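Local atomic coordinates of lysyl-trna-dependent l-ysyl-phosphatidylgycerol synthase (Bacillus licheniformis, PDB entry 4V36), a protein that transfers lysine from lysyl-tRNA to phosphatidylglycerol, a lipid modification associated with bacterial resistance. Residues V57-V62 against K88-I93; E118-L123 against Y253-M258; P155-E160 against A194-L199. All coordinates share one frame; numbering follows the deposited sequence.

Contact 1 of 3, residues V57-V62 against K88-I93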
ATOM      1  N   VAL A  57     -19.841   1.526  -1.634  1.00 31.39           N
ATOM      2  CA  VAL A  57     -20.374   0.193  -1.377  1.00 31.17           C
ATOM      3  C   VAL A  57     -21.785   0.300  -0.808  1.00 32.41           C
ATOM      4  O   VAL A  57     -21.968   0.469   0.399  1.00 32.45           O
ATOM      5  CB  VAL A  57     -19.487  -0.606  -0.400  1.00 30.87           C
ATOM      6  CG1 VAL A  57     -20.051  -2.005  -0.192  1.00 30.11           C
ATOM      7  CG2 VAL A  57     -18.058  -0.679  -0.915  1.00 25.58           C
ATOM      8  N   GLY A  58     -22.780   0.206  -1.683  1.00 30.82           N
ATOM      9  CA  GLY A  58     -24.163   0.367  -1.277  1.00 31.17           C
ATOM     10  C   GLY A  58     -24.420   1.780  -0.790  1.00 30.91           C
ATOM     11  O   GLY A  58     -24.221   2.744  -1.527  1.00 34.61           O
ATOM     12  N   GLN A  59     -24.855   1.901   0.459  1.00 23.82           N
ATOM     13  CA  GLN A  59     -25.082   3.209   1.060  1.00 26.96           C
ATOM     14  C   GLN A  59     -23.911   3.600   1.956  1.00 33.00           C
ATOM     15  O   GLN A  59     -24.058   4.421   2.860  1.00 34.33           O
ATOM     16  CB  GLN A  59     -26.386   3.219   1.863  1.00 32.51           C
ATOM     17  CG  GLN A  59     -27.649   3.086   1.021  1.00 42.99           C
ATOM     18  CD  GLN A  59     -27.898   1.666   0.547  1.00 51.35           C
ATOM     19  OE1 GLN A  59     -27.614   0.702   1.260  1.00 60.67           O
ATOM     20  NE2 GLN A  59     -28.425   1.529  -0.663  1.00 53.78           N
ATOM     21  N   ARG A  60     -22.748   3.007   1.701  1.00 29.71           N
ATOM     22  CA  ARG A  60     -21.567   3.265   2.518  1.00 32.15           C
ATOM     23  C   ARG A  60     -20.341   3.588   1.666  1.00 34.57           C
ATOM     24  O   ARG A  60     -20.022   2.868   0.721  1.00 42.90           O
ATOM     25  CB  ARG A  60     -21.274   2.066   3.425  1.00 30.09           C
ATOM     26  CG  ARG A  60     -22.446   1.676   4.315  1.00 38.99           C
ATOM     27  CD  ARG A  60     -22.095   0.537   5.255  1.00 39.01           C
ATOM     28  NE  ARG A  60     -23.272   0.059   5.976  1.00 40.38           N
ATOM     29  CZ  ARG A  60     -23.233  -0.810   6.980  1.00 51.76           C
ATOM     30  NH1 ARG A  60     -22.072  -1.299   7.394  1.00 51.11           N
ATOM     31  NH2 ARG A  60     -24.357  -1.187   7.574  1.00 59.28           N
ATOM     32  N   LEU A  61     -19.660   4.677   2.011  1.00 25.61           N
ATOM     33  CA  LEU A  61     -18.464   5.104   1.292  1.00 22.52           C
ATOM     34  C   LEU A  61     -17.200   4.769   2.080  1.00 23.38           C
ATOM     35  O   LEU A  61     -17.099   5.084   3.265  1.00 24.21           O
ATOM     36  CB  LEU A  61     -18.516   6.606   1.007  1.00 24.65           C
ATOM     37  CG  LEU A  61     -19.728   7.150   0.246  1.00 25.09           C
ATOM     38  CD1 LEU A  61     -19.685   8.668   0.199  1.00 30.72           C
ATOM     39  CD2 LEU A  61     -19.787   6.577  -1.160  1.00 23.07           C
ATOM     40  N   VAL A  62     -16.237   4.134   1.419  1.00 24.55           N
ATOM     41  CA  VAL A  62     -14.976   3.784   2.064  1.00 19.30           C
ATOM     42  C   VAL A  62     -13.826   4.633   1.531  1.00 19.98           C
ATOM     43  O   VAL A  62     -13.439   4.510   0.370  1.00 18.47           O
ATOM     44  CB  VAL A  62     -14.631   2.295   1.869  1.00 20.45           C
ATOM     45  CG1 VAL A  62     -13.367   1.940   2.641  1.00 11.21           C
ATOM     46  CG2 VAL A  62     -15.792   1.418   2.311  1.00 17.34           C
ATOM     47  N   LYS A  88     -26.930  12.443   0.790  1.00 49.58           N
ATOM     48  CA  LYS A  88     -27.378  11.190   0.193  1.00 42.35           C
ATOM     49  C   LYS A  88     -27.652  10.137   1.262  1.00 50.11           C
ATOM     50  O   LYS A  88     -28.092   9.028   0.955  1.00 52.90           O
ATOM     51  CB  LYS A  88     -26.342  10.672  -0.805  1.00 40.78           C
ATOM     52  N   GLY A  89     -27.391  10.493   2.515  1.00 53.41           N
ATOM     53  CA  GLY A  89     -27.611   9.589   3.630  1.00 53.53           C
ATOM     54  C   GLY A  89     -26.638   8.427   3.638  1.00 55.84           C
ATOM     55  O   GLY A  89     -26.987   7.316   4.037  1.00 59.68           O
ATOM     56  N   TYR A  90     -25.411   8.684   3.196  1.00 50.84           N
ATOM     57  CA  TYR A  90     -24.387   7.646   3.138  1.00 42.05           C
ATOM     58  C   TYR A  90     -23.555   7.600   4.413  1.00 38.20           C
ATOM     59  O   TYR A  90     -23.268   8.631   5.020  1.00 37.28           O
ATOM     60  CB  TYR A  90     -23.464   7.862   1.934  1.00 33.33           C
ATOM     61  CG  TYR A  90     -24.132   7.671   0.590  1.00 43.32           C
ATOM     62  CD1 TYR A  90     -25.357   7.026   0.483  1.00 55.72           C
ATOM     63  CD2 TYR A  90     -23.532   8.135  -0.574  1.00 45.41           C
ATOM     64  CE1 TYR A  90     -25.969   6.850  -0.745  1.00 54.93           C
ATOM     65  CE2 TYR A  90     -24.136   7.964  -1.805  1.00 51.02           C
ATOM     66  CZ  TYR A  90     -25.353   7.321  -1.886  1.00 53.02           C
ATOM     67  OH  TYR A  90     -25.958   7.149  -3.110  1.00 51.18           O
ATOM     68  N   LEU A  91     -23.170   6.394   4.816  1.00 31.88           N
ATOM     69  CA  LEU A  91     -22.245   6.213   5.926  1.00 31.21           C
ATOM     70  C   LEU A  91     -20.816   6.260   5.397  1.00 36.72           C
ATOM     71  O   LEU A  91     -20.515   5.665   4.364  1.00 41.68           O
ATOM     72  CB  LEU A  91     -22.512   4.889   6.647  1.00 49.60           C
ATOM     73  CG  LEU A  91     -21.627   4.568   7.855  1.00 62.96           C
ATOM     74  CD1 LEU A  91     -21.872   5.557   8.985  1.00 67.31           C
ATOM     75  CD2 LEU A  91     -21.853   3.138   8.325  1.00 62.52           C
ATOM     76  N   VAL A  92     -19.939   6.969   6.097  1.00 33.45           N
ATOM     77  CA  VAL A  92     -18.569   7.132   5.623  1.00 32.94           C
ATOM     78  C   VAL A  92     -17.565   6.393   6.500  1.00 36.25           C
ATOM     79  O   VAL A  92     -17.560   6.540   7.722  1.00 37.46           O
ATOM     80  CB  VAL A  92     -18.174   8.615   5.552  1.00 35.19           C
ATOM     81  CG1 VAL A  92     -16.733   8.760   5.086  1.00 31.71           C
ATOM     82  CG2 VAL A  92     -19.109   9.363   4.625  1.00 31.25           C
ATOM     83  N   ILE A  93     -16.717   5.596   5.859  1.00 35.07           N
ATOM     84  CA  ILE A  93     -15.680   4.841   6.548  1.00 31.34           C
ATOM     85  C   ILE A  93     -14.299   5.267   6.053  1.00 27.35           C
ATOM     86  O   ILE A  93     -14.096   5.455   4.855  1.00 29.07           O
ATOM     87  CB  ILE A  93     -15.860   3.325   6.336  1.00 26.59           C
ATOM     88  CG1 ILE A  93     -17.297   2.907   6.657  1.00 36.29           C
ATOM     89  CG2 ILE A  93     -14.867   2.541   7.178  1.00 24.15           C
ATOM     90  CD1 ILE A  93     -17.646   1.508   6.196  1.00 41.49           C
TER

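Contact 2 of 3, residues E118-L123 against Y253-M258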
ATOM      1  N   GLU A 118       2.873  -0.427   9.691  1.00 21.93           N
ATOM      2  CA  GLU A 118       3.763  -0.423   8.537  1.00 21.20           C
ATOM      3  C   GLU A 118       5.217  -0.527   8.980  1.00 23.71           C
ATOM      4  O   GLU A 118       5.654   0.191   9.878  1.00 19.92           O
ATOM      5  CB  GLU A 118       3.562   0.841   7.699  1.00 26.20           C
ATOM      6  CG  GLU A 118       2.258   0.879   6.921  1.00 30.56           C
ATOM      7  CD  GLU A 118       2.131   2.124   6.065  1.00 33.04           C
ATOM      8  OE1 GLU A 118       2.863   3.103   6.325  1.00 32.91           O
ATOM      9  OE2 GLU A 118       1.303   2.122   5.131  1.00 45.74           O
ATOM     10  N   ALA A 119       5.961  -1.425   8.345  1.00 22.79           N
ATOM     11  CA  ALA A 119       7.373  -1.601   8.655  1.00 14.40           C
ATOM     12  C   ALA A 119       8.216  -0.565   7.920  1.00 17.58           C
ATOM     13  O   ALA A 119       8.342  -0.608   6.696  1.00 21.95           O
ATOM     14  CB  ALA A 119       7.825  -3.007   8.297  1.00 20.00           C
ATOM     15  N   ILE A 120       8.793   0.365   8.675  1.00 22.64           N
ATOM     16  CA  ILE A 120       9.633   1.408   8.099  1.00 24.93           C
ATOM     17  C   ILE A 120      11.101   1.146   8.408  1.00 26.87           C
ATOM     18  O   ILE A 120      11.533   1.263   9.554  1.00 32.91           O
ATOM     19  CB  ILE A 120       9.247   2.801   8.624  1.00 32.46           C
ATOM     20  CG1 ILE A 120       7.733   3.004   8.529  1.00 40.05           C
ATOM     21  CG2 ILE A 120       9.994   3.884   7.859  1.00 24.00           C
ATOM     22  CD1 ILE A 120       7.182   2.855   7.129  1.00 41.50           C
ATOM     23  N   VAL A 121      11.865   0.794   7.379  1.00 22.49           N
ATOM     24  CA  VAL A 121      13.268   0.439   7.549  1.00 21.26           C
ATOM     25  C   VAL A 121      14.194   1.624   7.301  1.00 27.06           C
ATOM     26  O   VAL A 121      14.133   2.263   6.251  1.00 29.60           O
ATOM     27  CB  VAL A 121      13.668  -0.714   6.609  1.00 21.96           C
ATOM     28  CG1 VAL A 121      15.160  -0.990   6.704  1.00 19.40           C
ATOM     29  CG2 VAL A 121      12.870  -1.962   6.937  1.00 22.98           C
ATOM     30  N   ASP A 122      15.051   1.911   8.277  1.00 30.51           N
ATOM     31  CA  ASP A 122      16.065   2.950   8.139  1.00 34.52           C
ATOM     32  C   ASP A 122      17.161   2.478   7.188  1.00 35.50           C
ATOM     33  O   ASP A 122      17.914   1.559   7.506  1.00 40.22           O
ATOM     34  CB  ASP A 122      16.652   3.309   9.507  1.00 47.60           C
ATOM     35  CG  ASP A 122      17.444   4.608   9.492  1.00 52.41           C
ATOM     36  OD1 ASP A 122      17.978   4.986   8.427  1.00 41.45           O
ATOM     37  OD2 ASP A 122      17.534   5.255  10.557  1.00 56.95           O
ATOM     38  N   LEU A 123      17.249   3.114   6.023  1.00 33.14           N
ATOM     39  CA  LEU A 123      18.194   2.698   4.991  1.00 37.24           C
ATOM     40  C   LEU A 123      19.639   3.052   5.335  1.00 43.31           C
ATOM     41  O   LEU A 123      20.573   2.420   4.842  1.00 47.15           O
ATOM     42  CB  LEU A 123      17.816   3.322   3.646  1.00 32.31           C
ATOM     43  CG  LEU A 123      16.494   2.846   3.038  1.00 30.58           C
ATOM     44  CD1 LEU A 123      16.249   3.513   1.694  1.00 33.28           C
ATOM     45  CD2 LEU A 123      16.487   1.332   2.899  1.00 23.31           C
ATOM     46  N   TYR A 253      17.860   7.899  -0.503  1.00 28.73           N
ATOM     47  CA  TYR A 253      16.640   7.765   0.284  1.00 30.69           C
ATOM     48  C   TYR A 253      16.971   7.370   1.718  1.00 28.52           C
ATOM     49  O   TYR A 253      17.939   6.652   1.966  1.00 28.32           O
ATOM     50  CB  TYR A 253      15.695   6.744  -0.349  1.00 31.64           C
ATOM     51  CG  TYR A 253      15.199   7.141  -1.720  1.00 32.54           C
ATOM     52  CD1 TYR A 253      14.349   8.226  -1.884  1.00 34.95           C
ATOM     53  CD2 TYR A 253      15.578   6.429  -2.851  1.00 36.70           C
ATOM     54  CE1 TYR A 253      13.893   8.594  -3.137  1.00 35.86           C
ATOM     55  CE2 TYR A 253      15.124   6.789  -4.107  1.00 41.42           C
ATOM     56  CZ  TYR A 253      14.282   7.870  -4.244  1.00 38.71           C
ATOM     57  OH  TYR A 253      13.829   8.232  -5.492  1.00 45.29           O
ATOM     58  N   THR A 254      16.160   7.842   2.659  1.00 31.67           N
ATOM     59  CA  THR A 254      16.424   7.632   4.078  1.00 32.62           C
ATOM     60  C   THR A 254      15.678   6.422   4.635  1.00 33.02           C
ATOM     61  O   THR A 254      16.219   5.668   5.444  1.00 33.22           O
ATOM     62  CB  THR A 254      16.041   8.880   4.903  1.00 43.81           C
ATOM     63  OG1 THR A 254      16.701  10.034   4.369  1.00 50.47           O
ATOM     64  CG2 THR A 254      16.440   8.706   6.361  1.00 55.72           C
ATOM     65  N   ALA A 255      14.438   6.234   4.195  1.00 30.28           N
ATOM     66  CA  ALA A 255      13.600   5.169   4.736  1.00 34.89           C
ATOM     67  C   ALA A 255      12.887   4.376   3.644  1.00 33.56           C
ATOM     68  O   ALA A 255      12.737   4.844   2.515  1.00 28.09           O
ATOM     69  CB  ALA A 255      12.583   5.748   5.710  1.00 34.10           C
ATOM     70  N   PHE A 256      12.451   3.170   3.995  1.00 33.60           N
ATOM     71  CA  PHE A 256      11.681   2.335   3.081  1.00 31.31           C
ATOM     72  C   PHE A 256      10.448   1.774   3.780  1.00 25.94           C
ATOM     73  O   PHE A 256      10.532   1.265   4.897  1.00 34.10           O
ATOM     74  CB  PHE A 256      12.539   1.193   2.532  1.00 30.70           C
ATOM     75  CG  PHE A 256      11.920   0.477   1.362  1.00 35.52           C
ATOM     76  CD1 PHE A 256      10.994  -0.537   1.558  1.00 36.73           C
ATOM     77  CD2 PHE A 256      12.266   0.818   0.066  1.00 28.89           C
ATOM     78  CE1 PHE A 256      10.424  -1.193   0.482  1.00 35.28           C
ATOM     79  CE2 PHE A 256      11.699   0.166  -1.015  1.00 26.68           C
ATOM     80  CZ  PHE A 256      10.777  -0.841  -0.806  1.00 27.79           C
ATOM     81  N   ASN A 257       9.302   1.873   3.114  1.00 28.34           N
ATOM     82  CA  ASN A 257       8.059   1.335   3.649  1.00 27.76           C
ATOM     83  C   ASN A 257       7.819  -0.073   3.116  1.00 24.19           C
ATOM     84  O   ASN A 257       7.549  -0.257   1.932  1.00 23.50           O
ATOM     85  CB  ASN A 257       6.885   2.253   3.295  1.00 30.67           C
ATOM     86  CG  ASN A 257       5.634   1.950   4.102  1.00 31.73           C
ATOM     87  OD1 ASN A 257       5.435   0.833   4.578  1.00 29.05           O
ATOM     88  ND2 ASN A 257       4.777   2.954   4.254  1.00 35.28           N
ATOM     89  N   MET A 258       7.922  -1.067   3.993  1.00 27.17           N
ATOM     90  CA  MET A 258       7.742  -2.457   3.587  1.00 28.95           C
ATOM     91  C   MET A 258       6.273  -2.867   3.579  1.00 33.04           C
ATOM     92  O   MET A 258       5.949  -4.037   3.381  1.00 35.74           O
ATOM     93  CB  MET A 258       8.531  -3.390   4.506  1.00 27.20           C
ATOM     94  CG  MET A 258      10.034  -3.216   4.431  1.00 23.09           C
ATOM     95  SD  MET A 258      10.903  -4.530   5.305  1.00 33.23           S
ATOM     96  CE  MET A 258      10.372  -5.962   4.370  1.00 29.61           C
TER

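Contact 3 of 3, residues P155-E160 against A194-L199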
ATOM      1  N   PRO A 155      10.012   4.566 -17.025  1.00 25.31           N
ATOM      2  CA  PRO A 155       8.986   4.707 -18.064  1.00 25.65           C
ATOM      3  C   PRO A 155       9.444   5.667 -19.160  1.00 30.48           C
ATOM      4  O   PRO A 155      10.256   6.548 -18.877  1.00 27.41           O
ATOM      5  CB  PRO A 155       7.781   5.266 -17.299  1.00 23.22           C
ATOM      6  CG  PRO A 155       8.358   5.885 -16.071  1.00 26.38           C
ATOM      7  CD  PRO A 155       9.539   5.037 -15.713  1.00 20.27           C
ATOM      8  N   PRO A 156       8.928   5.512 -20.391  1.00 27.70           N
ATOM      9  CA  PRO A 156       7.890   4.560 -20.804  1.00 23.56           C
ATOM     10  C   PRO A 156       8.415   3.145 -21.032  1.00 29.33           C
ATOM     11  O   PRO A 156       9.591   2.962 -21.343  1.00 26.39           O
ATOM     12  CB  PRO A 156       7.384   5.160 -22.114  1.00 29.98           C
ATOM     13  CG  PRO A 156       8.594   5.804 -22.694  1.00 28.11           C
ATOM     14  CD  PRO A 156       9.385   6.340 -21.522  1.00 26.31           C
ATOM     15  N   PHE A 157       7.539   2.158 -20.880  1.00 28.86           N
ATOM     16  CA  PHE A 157       7.912   0.765 -21.080  1.00 31.68           C
ATOM     17  C   PHE A 157       7.284   0.210 -22.353  1.00 33.39           C
ATOM     18  O   PHE A 157       6.128   0.501 -22.664  1.00 33.68           O
ATOM     19  CB  PHE A 157       7.498  -0.081 -19.875  1.00 20.94           C
ATOM     20  CG  PHE A 157       7.989   0.456 -18.561  1.00 21.95           C
ATOM     21  CD1 PHE A 157       9.328   0.375 -18.222  1.00 21.88           C
ATOM     22  CD2 PHE A 157       7.110   1.038 -17.662  1.00 28.81           C
ATOM     23  CE1 PHE A 157       9.784   0.867 -17.012  1.00 28.00           C
ATOM     24  CE2 PHE A 157       7.558   1.531 -16.451  1.00 26.81           C
ATOM     25  CZ  PHE A 157       8.897   1.445 -16.125  1.00 24.83           C
ATOM     26  N   SER A 158       8.050  -0.591 -23.087  1.00 23.79           N
ATOM     27  CA  SER A 158       7.573  -1.183 -24.332  1.00 26.28           C
ATOM     28  C   SER A 158       6.671  -2.379 -24.061  1.00 28.39           C
ATOM     29  O   SER A 158       6.624  -2.890 -22.942  1.00 33.65           O
ATOM     30  CB  SER A 158       8.749  -1.609 -25.210  1.00 33.36           C
ATOM     31  OG  SER A 158       9.487  -2.648 -24.592  1.00 31.85           O
ATOM     32  N   ARG A 159       5.958  -2.822 -25.092  1.00 24.77           N
ATOM     33  CA  ARG A 159       5.077  -3.977 -24.977  1.00 26.60           C
ATOM     34  C   ARG A 159       5.879  -5.242 -24.695  1.00 24.24           C
ATOM     35  O   ARG A 159       5.441  -6.106 -23.935  1.00 37.49           O
ATOM     36  CB  ARG A 159       4.244  -4.149 -26.250  1.00 26.45           C
ATOM     37  CG  ARG A 159       3.372  -5.396 -26.269  1.00 25.81           C
ATOM     38  CD  ARG A 159       2.464  -5.461 -25.054  1.00 29.03           C
ATOM     39  NE  ARG A 159       1.590  -4.295 -24.964  1.00 27.67           N
ATOM     40  CZ  ARG A 159       0.773  -4.056 -23.944  1.00 30.78           C
ATOM     41  NH1 ARG A 159       0.719  -4.900 -22.923  1.00 32.62           N
ATOM     42  NH2 ARG A 159       0.011  -2.969 -23.944  1.00 33.68           N
ATOM     43  N   GLU A 160       7.056  -5.343 -25.304  1.00 15.88           N
ATOM     44  CA  GLU A 160       7.924  -6.496 -25.096  1.00 29.99           C
ATOM     45  C   GLU A 160       8.331  -6.608 -23.631  1.00 31.97           C
ATOM     46  O   GLU A 160       8.390  -7.704 -23.073  1.00 30.33           O
ATOM     47  CB  GLU A 160       9.168  -6.408 -25.983  1.00 37.33           C
ATOM     48  CG  GLU A 160      10.141  -7.563 -25.800  1.00 52.97           C
ATOM     49  CD  GLU A 160      11.321  -7.495 -26.750  1.00 68.02           C
ATOM     50  OE1 GLU A 160      11.312  -6.627 -27.650  1.00 76.62           O
ATOM     51  OE2 GLU A 160      12.257  -8.309 -26.598  1.00 63.38           O
ATOM     52  N   ALA A 194       5.357   4.824 -12.815  1.00 28.71           N
ATOM     53  CA  ALA A 194       6.437   4.704 -11.841  1.00 25.91           C
ATOM     54  C   ALA A 194       7.566   3.816 -12.355  1.00 22.19           C
ATOM     55  O   ALA A 194       7.352   2.994 -13.246  1.00 24.99           O
ATOM     56  CB  ALA A 194       5.890   4.160 -10.523  1.00 18.58           C
ATOM     57  N   PRO A 195       8.779   3.986 -11.800  1.00 23.20           N
ATOM     58  CA  PRO A 195       9.895   3.105 -12.164  1.00 14.85           C
ATOM     59  C   PRO A 195       9.609   1.649 -11.818  1.00 26.40           C
ATOM     60  O   PRO A 195       8.873   1.374 -10.869  1.00 25.64           O
ATOM     61  CB  PRO A 195      11.057   3.643 -11.322  1.00 19.20           C
ATOM     62  CG  PRO A 195      10.703   5.059 -11.050  1.00 20.86           C
ATOM     63  CD  PRO A 195       9.212   5.079 -10.911  1.00 12.66           C
ATOM     64  N   ILE A 196      10.185   0.729 -12.584  1.00 15.94           N
ATOM     65  CA  ILE A 196      10.024  -0.691 -12.312  1.00 19.55           C
ATOM     66  C   ILE A 196      11.376  -1.352 -12.092  1.00 16.02           C
ATOM     67  O   ILE A 196      12.251  -1.302 -12.957  1.00 12.98           O
ATOM     68  CB  ILE A 196       9.285  -1.412 -13.454  1.00 24.09           C
ATOM     69  CG1 ILE A 196       7.852  -0.894 -13.572  1.00 12.94           C
ATOM     70  CG2 ILE A 196       9.280  -2.914 -13.220  1.00 18.07           C
ATOM     71  CD1 ILE A 196       7.053  -1.558 -14.669  1.00  8.31           C
ATOM     72  N   ALA A 197      11.543  -1.964 -10.925  1.00 17.01           N
ATOM     73  CA  ALA A 197      12.772  -2.674 -10.601  1.00 15.75           C
ATOM     74  C   ALA A 197      12.634  -4.146 -10.958  1.00 18.93           C
ATOM     75  O   ALA A 197      11.639  -4.780 -10.614  1.00 29.54           O
ATOM     76  CB  ALA A 197      13.111  -2.511  -9.130  1.00 14.26           C
ATOM     77  N   VAL A 198      13.628  -4.686 -11.656  1.00 17.61           N
ATOM     78  CA  VAL A 198      13.589  -6.084 -12.067  1.00 23.46           C
ATOM     79  C   VAL A 198      14.810  -6.860 -11.584  1.00 30.85           C
ATOM     80  O   VAL A 198      15.874  -6.287 -11.349  1.00 29.18           O
ATOM     81  CB  VAL A 198      13.492  -6.221 -13.602  1.00 18.85           C
ATOM     82  CG1 VAL A 198      12.194  -5.613 -14.114  1.00 21.66           C
ATOM     83  CG2 VAL A 198      14.693  -5.571 -14.271  1.00 22.20           C
ATOM     84  N   LEU A 199      14.641  -8.169 -11.431  1.00 21.41           N
ATOM     85  CA  LEU A 199      15.750  -9.056 -11.111  1.00 21.61           C
ATOM     86  C   LEU A 199      15.954 -10.042 -12.255  1.00 24.01           C
ATOM     87  O   LEU A 199      15.068 -10.837 -12.566  1.00 23.58           O
ATOM     88  CB  LEU A 199      15.496  -9.804  -9.803  1.00 19.43           C
ATOM     89  CG  LEU A 199      16.678 -10.627  -9.284  1.00 25.75           C
ATOM     90  CD1 LEU A 199      17.803  -9.713  -8.825  1.00 19.90           C
ATOM     91  CD2 LEU A 199      16.250 -11.566  -8.165  1.00 24.84           C
TER

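Contact 1 of 3, residues V57-V62 against K88-I93
Strands 60-69 and 91-97 are the two parallel strands of a beta-alpha-beta unit, joined through helix 74-87, and their first residues meet here as neighbours: Arg60 bridges Leu91, Leu61 bridges Val92 and Val62 bridges Ile93. The short axes run 19° from parallel. Leu61 is the residue that carries the ladder, since its N donates to Leu91 O at 2.7 Å and its O accepts from Ile93 N at 2.7 Å. One step earlier, Leu91 N reaches Gln59 O at 2.9 Å.

Two turns flank the start of the ladder. A type II' turn from Val57 to Arg60 connects strand 50-57 to strand 60-69 as a tight hairpin, and Gly89, with positive phi, is the C' residue of the Schellman motif closing helix 74-87.

On one face Arg60 and Leu91 lie alongside each other and point the same way; the extended arginine places CD 4.0 Å from Leu91 CD2, which covers one face of the guanidinium. On the face of Leu61 and Val92, the leucine reaches the edge of the Tyr90 ring, CD1 standing 4.0 Å from Tyr90 CD2. Lys88 CB sits 3.5 Å above the centre of that ring, while Tyr90 OH is hydrogen-bonded to Glu9. Phe81 of the connecting helix packs on both Leu61 and Val92.

Contact 2 of 3, residues E118-L123 against Y253-M258
Asn257 ND2 donates to Glu118 OE1 at 2.8 Å, the side-chain hydrogen bond of this antiparallel strand pair. The amide approaches from above the carboxylate, 71° out of its plane, and the two flat groups are turned 73° against each other. Asn257 CG lies anti to the backbone N (chi1 -166°), which swings the amide over the face shared with Ile120, toward the Glu118 carboxylate; its OD1 accepts from Gly259 N, holding the amide's orientation, and ND2 has a weak second bond to Glu220.

Four backbone bonds join the strands. Val121 and Phe256 form a hydrogen-bonded pair, with Val121 N to Phe256 O at 2.9 Å and Phe256 N to Val121 O at 3.0 Å. Met258 N donates to Ala119 O, and Leu123 N to Thr254 O extends the ladder beyond the strand end. Ile120-Asn257 and Asp122-Ala255 are the non-hydrogen-bonded pairs.

Packing differs on the two faces. Ile120 splits its branches, CG2 resting 3.8 Å from Ala255 CB and CD1 3.5 Å from Asn257 CG. On the other face Val121 CG2 meets Met258 SD at 3.6 Å, and Leu123 CD2 lies 4.0 Å from Phe256 CB. Phe245 of helix 236-251 covers this side, its ring edge-to-face with Phe256.

Arg307 and Lys309 form long, weak ion pairs with Glu118; these nearby cations may favour the charged form of the buried carboxylate, to which the neutral Asn257 amide adds a hydrogen bond from above the carboxylate plane.

Contact 3 of 3, residues P155-E160 against A194-L199
The Phe157 ring is sandwiched between Pro155 CA on one face and Ile196 CD1 on the other, with Ala194 O in plane at its edge. Pro155 CA lies 3.7 Å above the plane, offset toward the rim. Across the ring, Ile196 CD1 makes a CH-pi contact, 3.9 Å from the centroid and 24° off the normal. Ala194 O comes within 3.5 Å of Phe157 CE2, at the rim where aromatic C-H groups carry partial positive charge.

The isoleucine arm is extended (chi2 -180°), and CG1 and the terminal CD1 both touch the ring: CG1 is 3.6 Å from Phe157 CZ and CD1 is 3.6 Å from Phe157 CE2. Pro155 also approaches Ala194 by its own ring, CD being 3.9 Å from Ala194 O.

These residues join the lead-in to helix 159-173 to the start of strand 196-200, which pairs with the edge strand 149-153. A cis peptide bond before Pro156 turns the chain between Pro155 and Phe157, and Ser158 follows as the N-cap, its OG weakly bonded to Phe161 N. Gln192 accepts a hydrogen bond from Phe157 N, and the Phe161 ring also meets Phe157.

The interaction across the two segments is therefore mainly dispersive, with a modest electrostatic component where the carbonyl oxygen of Ala194 faces the aromatic edge.

In the fold
All three contacts reach one mixed sheet, contact 3 through strand 196-200 alone, in a family of the acetyltransferase clan. Contact 1 lies across the chain's centre from both others, its centre 34 Å from that of contact 2 and 37 Å from that of contact 3. Strand 305-313 sits between strands 91-97 and 111-122 and so connects the regions of contacts 1 and 2. Contacts 2 and 3 are closer, with nearest atoms about 7 Å apart; strands 220-228 and 206-213 intervene between 255-261 and 196-200. The bound lysine amide lies about 11 Å from the Met258 side chain and about 12 Å from that of Ile196, while its pocket includes Asp224 to Arg227 of strand 220-228.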